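Long-range contacts in putrescine aminotransferase (Halomonas elongata DSM 2581, PDB 6GWI), which probably catalyses the pyridoxal-5'-phosphate-dependent transfer of amino groups from amines such as putrescine to carbonyl acceptors: residues A355-S360 with E431-V436; A231-E236 with E369-G374; L379-D384 with D417-S422. One frame throughout, in Å; residues are numbered along the deposited sequence.

Contact 1: residues A355-S360 with E431-V436; sequences AERWAS and EIDELV
Arg-357 and Asp-433 face each other across two nearly parallel helices, whose short axes run 10.0 Å apart at an angle of 18°. Their charged groups do not lie flat against one another: the guanidinium and carboxylate planes stand 80° apart, and a single pair of atoms, Arg-357 NE and Asp-433 OD1 at 3.0 Å, carries the salt bridge. The arginine reaches it because its chain bends at CG (chi2 -59°), turning NE toward the carboxylate. Tyr-353, one turn earlier on helix 342-359, hydrogen-bonds through its hydroxyl to both NE and OD1, so the ion pair has a third member. The rest of the contact is apolar. Val-436 divides its two methyls: CG1 sits 3.6 Å from the backbone O of Arg-357, while CG2 touches Arg-357 CB and comes up to the edge of the Trp-358 ring, 4.1 Å from CE3. Leu-435 approaches the same indole obliquely, its CD2 being 3.7 Å from CZ3 of Trp-358. Trp-358 NE1 bonds to Ala-378 O. Ser-360 OG donates to Arg-357 O at 2.8 Å, an acceptor that also takes the backbone N of Ser-360. The two helices pack on the antiparallel sheet in the C-terminal part of this class-III aminotransferase: Trp-358 and Leu-435 touch Ile-421, Trp-358 also meets strand 367-373, and the salt bridge lies on a different side from the indole.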
loop_
_atom_site.group_PDB
_atom_site.type_symbol
_atom_site.label_atom_id
_atom_site.label_comp_id
_atom_site.label_asym_id
_atom_site.label_seq_id
_atom_site.Cartn_x
_atom_site.Cartn_y
_atom_site.Cartn_z
ATOM N N ALA B 355 -30.650 3.933 14.835
ATOM C CA ALA B 355 -31.002 5.342 14.984
ATOM C C ALA B 355 -31.907 5.571 16.188
ATOM O O ALA B 355 -31.685 6.495 16.979
ATOM C CB ALA B 355 -31.678 5.840 13.705
ATOM N N GLU B 356 -32.941 4.740 16.346
ATOM C CA GLU B 356 -33.858 4.928 17.466
ATOM C C GLU B 356 -33.193 4.570 18.791
ATOM O O GLU B 356 -33.346 5.295 19.782
ATOM C CB GLU B 356 -35.136 4.114 17.248
ATOM C CG GLU B 356 -34.926 2.653 16.887
ATOM C CD GLU B 356 -36.233 1.885 16.792
ATOM O OE1 GLU B 356 -36.688 1.622 15.657
ATOM O OE2 GLU B 356 -36.817 1.565 17.850
ATOM N N ARG B 357 -32.441 3.467 18.832
ATOM C CA ARG B 357 -31.742 3.103 20.059
ATOM C C ARG B 357 -30.638 4.108 20.370
ATOM O O ARG B 357 -30.416 4.461 21.535
ATOM C CB ARG B 357 -31.159 1.695 19.934
ATOM C CG ARG B 357 -32.185 0.571 19.787
ATOM C CD ARG B 357 -33.168 0.499 20.950
ATOM N NE ARG B 357 -33.838 -0.801 20.999
ATOM C CZ ARG B 357 -34.802 -1.126 21.857
ATOM N NH1 ARG B 357 -35.232 -0.245 22.751
ATOM N NH2 ARG B 357 -35.340 -2.338 21.818
ATOM N N TRP B 358 -29.935 4.577 19.337
ATOM C CA TRP B 358 -28.900 5.589 19.521
ATOM C C TRP B 358 -29.488 6.891 20.053
ATOM O O TRP B 358 -28.879 7.555 20.900
ATOM C CB TRP B 358 -28.191 5.828 18.190
ATOM C CG TRP B 358 -26.824 6.437 18.268
ATOM C CD1 TRP B 358 -26.424 7.618 17.713
ATOM C CD2 TRP B 358 -25.666 5.877 18.898
ATOM N NE1 TRP B 358 -25.092 7.834 17.969
ATOM C CE2 TRP B 358 -24.603 6.780 18.695
ATOM C CE3 TRP B 358 -25.424 4.704 19.619
ATOM C CZ2 TRP B 358 -23.322 6.547 19.185
ATOM C CZ3 TRP B 358 -24.151 4.478 20.110
ATOM C CH2 TRP B 358 -23.116 5.395 19.892
ATOM N N ALA B 359 -30.669 7.277 19.557
ATOM C CA ALA B 359 -31.300 8.520 19.981
ATOM C C ALA B 359 -31.744 8.491 21.437
ATOM O O ALA B 359 -31.998 9.555 22.013
ATOM C CB ALA B 359 -32.501 8.832 19.087
ATOM N N SER B 360 -31.856 7.310 22.043
ATOM C CA SER B 360 -32.188 7.240 23.460
ATOM C C SER B 360 -31.060 7.756 24.344
ATOM O O SER B 360 -31.262 7.895 25.556
ATOM C CB SER B 360 -32.532 5.800 23.849
ATOM O OG SER B 360 -31.362 5.030 24.059
ATOM N N GLU B 431 -27.566 -7.393 19.598
ATOM C CA GLU B 431 -26.202 -6.903 19.767
ATOM C C GLU B 431 -26.137 -5.380 19.699
ATOM O O GLU B 431 -25.306 -4.770 20.380
ATOM C CB GLU B 431 -25.290 -7.548 18.719
ATOM C CG GLU B 431 -25.073 -9.042 18.971
ATOM C CD GLU B 431 -24.522 -9.793 17.773
ATOM O OE1 GLU B 431 -24.522 -9.242 16.653
ATOM O OE2 GLU B 431 -24.092 -10.950 17.958
ATOM N N ILE B 432 -27.006 -4.745 18.906
ATOM C CA ILE B 432 -27.112 -3.288 18.958
ATOM C C ILE B 432 -27.613 -2.844 20.327
ATOM O O ILE B 432 -27.137 -1.847 20.885
ATOM C CB ILE B 432 -28.022 -2.763 17.829
ATOM C CG1 ILE B 432 -27.288 -2.832 16.488
ATOM C CG2 ILE B 432 -28.476 -1.329 18.125
ATOM C CD1 ILE B 432 -28.177 -2.592 15.282
ATOM N N ASP B 433 -28.595 -3.563 20.879
ATOM C CA ASP B 433 -29.077 -3.266 22.224
ATOM C C ASP B 433 -27.937 -3.299 23.233
ATOM O O ASP B 433 -27.797 -2.390 24.061
ATOM C CB ASP B 433 -30.163 -4.265 22.627
ATOM C CG ASP B 433 -31.469 -4.038 21.897
ATOM O OD1 ASP B 433 -31.700 -2.909 21.414
ATOM O OD2 ASP B 433 -32.267 -4.994 21.803
ATOM N N GLU B 434 -27.127 -4.359 23.200
ATOM C CA GLU B 434 -25.999 -4.459 24.117
ATOM C C GLU B 434 -25.045 -3.284 23.938
ATOM O O GLU B 434 -24.541 -2.729 24.921
ATOM C CB GLU B 434 -25.262 -5.784 23.898
ATOM C CG GLU B 434 -24.119 -6.037 24.874
ATOM C CD GLU B 434 -23.286 -7.252 24.504
ATOM O OE1 GLU B 434 -23.529 -7.835 23.428
ATOM O OE2 GLU B 434 -22.390 -7.626 25.290
ATOM N N LEU B 435 -24.797 -2.885 22.688
ATOM C CA LEU B 435 -23.887 -1.776 22.417
ATOM C C LEU B 435 -24.335 -0.499 23.116
ATOM O O LEU B 435 -23.549 0.148 23.818
ATOM C CB LEU B 435 -23.790 -1.557 20.904
ATOM C CG LEU B 435 -22.782 -0.533 20.377
ATOM C CD1 LEU B 435 -22.420 -0.870 18.934
ATOM C CD2 LEU B 435 -23.305 0.894 20.463
ATOM N N VAL B 436 -25.598 -0.112 22.929
ATOM C CA VAL B 436 -26.087 1.135 23.509
ATOM C C VAL B 436 -26.083 1.061 25.032
ATOM O O VAL B 436 -25.735 2.034 25.712
ATOM C CB VAL B 436 -27.486 1.462 22.952
ATOM C CG1 VAL B 436 -28.072 2.683 23.645
ATOM C CG2 VAL B 436 -27.408 1.680 21.444
#

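Contact 2: residues A231-E236 with E369-G374; sequences AIMPPE and EARSLG
Met-233 and Leu-373 mark the nearest backbone approach, with CA atoms 7.8 Å apart, so the irregular segment 231-236 meets strand 369-373 through side chains and one carbonyl instead of by strand pairing. Arg-371 does most of the bridging. Its chain runs extended from CG to NE after leaving the backbone between N and the carbonyl carbon (chi1 59°), and NE donates to Ala-231 O at 2.8 Å. That bond is almost straight, 171° at the hydrogen, and the acceptor lies only 1° out of the guanidinium plane; NH2 adds a weak second bond to the same oxygen. At another edge of the group NH1 meets Glu-369 OE1 at 2.8 Å, again close to the plane, in a salt bridge two residues back along the strand. Met-233 crosses the aliphatic part of the arginine obliquely, its SD 3.6 Å from Arg-371 CD. Beyond the sulfur, CE lies 3.8 Å from the backbone N of Leu-373, and Met-233 CG touches Leu-373 CB at 4.2 Å. Outside the two segments, Gly-230 O accepts from NH2, and Glu-380 forms a second salt bridge with NH1. Carbonyls of the loop and carboxylates of the sheet thus divide the donors of one cation between them, which fixes the rotation of the guanidinium and probably balances much of its charge, while the methionine packs along its aliphatic stem.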
loop_
_atom_site.group_PDB
_atom_site.type_symbol
_atom_site.label_atom_id
_atom_site.label_comp_id
_atom_site.label_asym_id
_atom_site.label_seq_id
_atom_site.Cartn_x
_atom_site.Cartn_y
_atom_site.Cartn_z
ATOM N N ALA B 231 -16.867 10.897 12.159
ATOM C CA ALA B 231 -18.187 10.483 11.682
ATOM C C ALA B 231 -19.112 11.690 11.531
ATOM O O ALA B 231 -20.187 11.774 12.127
ATOM C CB ALA B 231 -18.805 9.438 12.616
ATOM N N ILE B 232 -18.662 12.637 10.716
ATOM C CA ILE B 232 -19.317 13.931 10.571
ATOM C C ILE B 232 -20.190 13.865 9.326
ATOM O O ILE B 232 -19.702 13.995 8.200
ATOM C CB ILE B 232 -18.297 15.070 10.486
ATOM C CG1 ILE B 232 -17.396 15.046 11.722
ATOM C CG2 ILE B 232 -19.008 16.412 10.353
ATOM C CD1 ILE B 232 -16.279 16.043 11.680
ATOM N N MET B 233 -21.481 13.656 9.521
ATOM C CA MET B 233 -22.421 13.755 8.412
ATOM C C MET B 233 -22.710 15.224 8.128
ATOM O O MET B 233 -23.002 15.982 9.059
ATOM C CB MET B 233 -23.713 13.015 8.735
ATOM C CG MET B 233 -23.502 11.549 9.074
ATOM S SD MET B 233 -23.838 11.182 10.804
ATOM C CE MET B 233 -23.023 9.596 10.988
ATOM N N PRO B 234 -22.633 15.666 6.877
ATOM C CA PRO B 234 -22.864 17.080 6.583
ATOM C C PRO B 234 -24.344 17.407 6.635
ATOM O O PRO B 234 -25.191 16.502 6.599
ATOM C CB PRO B 234 -22.307 17.239 5.162
ATOM C CG PRO B 234 -22.534 15.908 4.540
ATOM C CD PRO B 234 -22.360 14.891 5.649
ATOM N N PRO B 235 -24.697 18.686 6.756
ATOM C CA PRO B 235 -26.103 19.070 6.591
ATOM C C PRO B 235 -26.633 18.611 5.241
ATOM O O PRO B 235 -25.884 18.449 4.275
ATOM C CB PRO B 235 -26.077 20.600 6.698
ATOM C CG PRO B 235 -24.819 20.921 7.435
ATOM C CD PRO B 235 -23.836 19.830 7.114
ATOM N N GLU B 236 -27.948 18.388 5.186
ATOM C CA GLU B 236 -28.569 17.915 3.954
ATOM C C GLU B 236 -28.421 18.913 2.816
ATOM O O GLU B 236 -28.520 18.522 1.647
ATOM C CB GLU B 236 -30.046 17.604 4.202
ATOM C CG GLU B 236 -30.266 16.427 5.142
ATOM C CD GLU B 236 -31.732 16.165 5.432
ATOM O OE1 GLU B 236 -32.592 16.784 4.772
ATOM O OE2 GLU B 236 -32.020 15.336 6.322
ATOM N N GLU B 369 -25.161 15.797 21.527
ATOM C CA GLU B 369 -25.737 15.450 20.236
ATOM C C GLU B 369 -25.508 13.968 19.980
ATOM O O GLU B 369 -24.468 13.421 20.358
ATOM C CB GLU B 369 -25.128 16.282 19.102
ATOM C CG GLU B 369 -25.821 16.081 17.759
ATOM C CD GLU B 369 -25.088 16.743 16.613
ATOM O OE1 GLU B 369 -24.124 16.140 16.098
ATOM O OE2 GLU B 369 -25.472 17.869 16.230
ATOM N N ALA B 370 -26.486 13.328 19.344
ATOM C CA ALA B 370 -26.359 11.963 18.854
ATOM C C ALA B 370 -26.779 11.940 17.393
ATOM O O ALA B 370 -27.844 12.460 17.045
ATOM C CB ALA B 370 -27.214 10.987 19.669
ATOM N N ARG B 371 -25.938 11.358 16.538
ATOM C CA ARG B 371 -26.209 11.308 15.109
ATOM C C ARG B 371 -25.798 9.953 14.555
ATOM O O ARG B 371 -24.833 9.341 15.019
ATOM C CB ARG B 371 -25.467 12.424 14.357
ATOM C CG ARG B 371 -23.952 12.386 14.522
ATOM C CD ARG B 371 -23.270 13.407 13.624
ATOM N NE ARG B 371 -21.817 13.353 13.751
ATOM C CZ ARG B 371 -21.109 14.046 14.639
ATOM N NH1 ARG B 371 -21.713 14.867 15.489
ATOM N NH2 ARG B 371 -19.788 13.920 14.673
ATOM N N SER B 372 -26.531 9.492 13.547
ATOM C CA SER B 372 -26.191 8.237 12.901
ATOM C C SER B 372 -26.727 8.249 11.481
ATOM O O SER B 372 -27.665 8.980 11.152
ATOM C CB SER B 372 -26.740 7.030 13.675
ATOM O OG SER B 372 -28.155 6.976 13.618
ATOM N N LEU B 373 -26.104 7.434 10.637
ATOM C CA LEU B 373 -26.552 7.213 9.268
ATOM C C LEU B 373 -26.110 5.809 8.893
ATOM O O LEU B 373 -24.925 5.483 9.019
ATOM C CB LEU B 373 -25.967 8.250 8.308
ATOM C CG LEU B 373 -26.313 8.075 6.828
ATOM C CD1 LEU B 373 -27.821 8.071 6.608
ATOM C CD2 LEU B 373 -25.655 9.160 5.989
ATOM N N GLY B 374 -27.046 4.985 8.435
ATOM C CA GLY B 374 -26.727 3.578 8.273
ATOM C C GLY B 374 -26.210 3.024 9.584
ATOM O O GLY B 374 -26.840 3.179 10.636
#

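Contact 3: residues L379-D384 with D417-S422; sequences LELVAD and DTMIIS
Leu-379 and Met-419 form the hydrogen-bonded pair of two antiparallel strands, each N donating to the other's O at 2.9 Å. A third backbone bond, Leu-381 N to Asp-417 O at 3.1 Å, extends the ladder to Asp-417, the residue before strand 418-421. Between these bonds Glu-380 and Thr-418 make the non-hydrogen-bonded pair, their CA atoms 4.8 Å apart, and Thr-418 CA adds a CA-H...O contact to Leu-379 O at 3.3 Å.

The polar side-chain bond lies on the Glu-380 and Thr-418 face. Thr-418 OG1 donates to Glu-380 OE1 at 2.8 Å, arriving on the syn side but 29° out of the carboxylate plane. A bend in the glutamate chain (chi2 -69°) folds the carboxylate back over the neighbouring strand. The buried group has further partners: Arg-390 at OE1, and Arg-371 with the Tyr-184 hydroxyl at OE2. A glutamine in place of Glu-380 would probably leave both arginines without their shared negative mate and disturb the threonine bond.

Apolar contacts occupy the reverse face. Leu-379 CB and Met-419 CB are 4.2 Å apart, side by side on the same face of the sheet, while Leu-381 CD1 approaches Met-419 SD obliquely to 4.0 Å. Cys-401 of helix 397-407 touches both Leu-381 and Met-419, and Leu-443 of helix 429-450 reaches the two leucines.

Their order makes 376-381 and 418-421 the central pair of the antiparallel four-stranded sheet in the C-terminal part of this class-III aminotransferase, with helices on the leucine and methionine face and the charged cluster of Glu-380 on the other, an alpha/beta element of the PLP-dependent fold.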
loop_
_atom_site.group_PDB
_atom_site.type_symbol
_atom_site.label_atom_id
_atom_site.label_comp_id
_atom_site.label_asym_id
_atom_site.label_seq_id
_atom_site.Cartn_x
_atom_site.Cartn_y
_atom_site.Cartn_z
ATOM N N LEU B 379 -21.493 10.402 19.030
ATOM C CA LEU B 379 -21.997 11.192 20.143
ATOM C C LEU B 379 -21.064 12.370 20.392
ATOM O O LEU B 379 -19.842 12.247 20.248
ATOM C CB LEU B 379 -22.098 10.377 21.435
ATOM C CG LEU B 379 -22.858 9.053 21.428
ATOM C CD1 LEU B 379 -22.630 8.332 22.748
ATOM C CD2 LEU B 379 -24.345 9.272 21.181
ATOM N N GLU B 380 -21.641 13.507 20.770
ATOM C CA GLU B 380 -20.882 14.701 21.133
ATOM C C GLU B 380 -20.985 14.864 22.645
ATOM O O GLU B 380 -22.074 15.106 23.176
ATOM C CB GLU B 380 -21.412 15.936 20.409
ATOM C CG GLU B 380 -21.339 15.872 18.887
ATOM C CD GLU B 380 -19.918 15.930 18.355
ATOM O OE1 GLU B 380 -18.968 15.939 19.164
ATOM O OE2 GLU B 380 -19.750 15.976 17.119
ATOM N N LEU B 381 -19.857 14.728 23.337
ATOM C CA LEU B 381 -19.828 14.908 24.781
ATOM C C LEU B 381 -19.678 16.390 25.107
ATOM O O LEU B 381 -18.832 17.079 24.528
ATOM C CB LEU B 381 -18.685 14.102 25.395
ATOM C CG LEU B 381 -18.656 12.605 25.066
ATOM C CD1 LEU B 381 -17.560 11.907 25.864
ATOM C CD2 LEU B 381 -20.004 11.943 25.316
ATOM N N VAL B 382 -20.512 16.882 26.024
ATOM C CA VAL B 382 -20.480 18.275 26.448
ATOM C C VAL B 382 -20.563 18.340 27.966
ATOM O O VAL B 382 -21.121 17.451 28.617
ATOM C CB VAL B 382 -21.627 19.107 25.824
ATOM C CG1 VAL B 382 -21.565 19.059 24.304
ATOM C CG2 VAL B 382 -22.982 18.628 26.340
ATOM N N ALA B 383 -20.000 19.410 28.530
ATOM C CA ALA B 383 -20.121 19.682 29.956
ATOM C C ALA B 383 -21.396 20.445 30.295
ATOM O O ALA B 383 -21.925 20.290 31.402
ATOM C CB ALA B 383 -18.903 20.476 30.441
ATOM N N ASP B 384 -21.908 21.246 29.362
ATOM C CA ASP B 384 -23.132 22.017 29.559
ATOM C C ASP B 384 -24.019 21.802 28.346
ATOM O O ASP B 384 -23.648 22.180 27.230
ATOM C CB ASP B 384 -22.818 23.507 29.746
ATOM C CG ASP B 384 -24.056 24.337 30.031
ATOM O OD1 ASP B 384 -24.270 24.683 31.213
ATOM O OD2 ASP B 384 -24.836 24.604 29.094
ATOM N N ASP B 417 -13.525 14.871 21.716
ATOM C CA ASP B 417 -14.672 14.582 22.569
ATOM C C ASP B 417 -15.870 14.071 21.772
ATOM O O ASP B 417 -17.018 14.222 22.202
ATOM C CB ASP B 417 -15.053 15.825 23.373
ATOM C CG ASP B 417 -14.098 16.094 24.530
ATOM O OD1 ASP B 417 -13.233 15.238 24.811
ATOM O OD2 ASP B 417 -14.213 17.167 25.159
ATOM N N THR B 418 -15.617 13.473 20.610
ATOM C CA THR B 418 -16.639 12.825 19.797
ATOM C C THR B 418 -16.443 11.315 19.874
ATOM O O THR B 418 -15.360 10.814 19.560
ATOM C CB THR B 418 -16.566 13.293 18.342
ATOM O OG1 THR B 418 -16.646 14.722 18.293
ATOM C CG2 THR B 418 -17.696 12.684 17.516
ATOM N N MET B 419 -17.479 10.599 20.299
ATOM C CA MET B 419 -17.469 9.142 20.286
ATOM C C MET B 419 -18.021 8.656 18.950
ATOM O O MET B 419 -18.929 9.273 18.391
ATOM C CB MET B 419 -18.307 8.585 21.438
ATOM C CG MET B 419 -17.992 9.198 22.802
ATOM S SD MET B 419 -16.246 9.150 23.256
ATOM C CE MET B 419 -15.943 7.385 23.311
ATOM N N ILE B 420 -17.456 7.565 18.427
ATOM C CA ILE B 420 -17.836 7.055 17.114
ATOM C C ILE B 420 -17.981 5.539 17.166
ATOM O O ILE B 420 -17.255 4.850 17.890
ATOM C CB ILE B 420 -16.815 7.460 16.020
ATOM C CG1 ILE B 420 -15.422 6.919 16.357
ATOM C CG2 ILE B 420 -16.781 8.977 15.855
ATOM C CD1 ILE B 420 -14.397 7.125 15.260
ATOM N N ILE B 421 -18.923 5.020 16.377
ATOM C CA ILE B 421 -19.098 3.584 16.210
ATOM C C ILE B 421 -19.266 3.283 14.726
ATOM O O ILE B 421 -19.735 4.121 13.951
ATOM C CB ILE B 421 -20.304 3.030 17.004
ATOM C CG1 ILE B 421 -21.596 3.748 16.609
ATOM C CG2 ILE B 421 -20.055 3.159 18.499
ATOM C CD1 ILE B 421 -22.847 3.000 17.009
ATOM N N SER B 422 -18.880 2.070 14.340
ATOM C CA SER B 422 -18.979 1.581 12.969
ATOM C C SER B 422 -19.015 0.056 13.019
ATOM O O SER B 422 -18.056 -0.601 12.593
ATOM C CB SER B 422 -17.805 2.081 12.126
ATOM O OG SER B 422 -17.831 1.526 10.821
#

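Overall arrangement
The three contacts build one layered unit. Contacts 2 and 3 share the antiparallel sheet, their centres 12 Å apart, and join through a probable hydrogen bond from Glu-380 N to Glu-369 O at 2.9 Å and the salt bridge of Arg-371 NH1 with Glu-380 OE2 at 2.8 Å. Contact 1 lies on the face that carries Leu-379 and Ala-370, opposite Arg-371 and Glu-380, its centre about 15 Å from each of the others: Trp-358 CZ2 packs 3.4 Å from Leu-379 CG, and Trp-358 CD1 4.0 Å from Ala-370 CB. Contact 2 comes near the cofactor without belonging to its pocket, the Ala-231 side chain being about 11 Å from a bound pyridoxal-5'-phosphate.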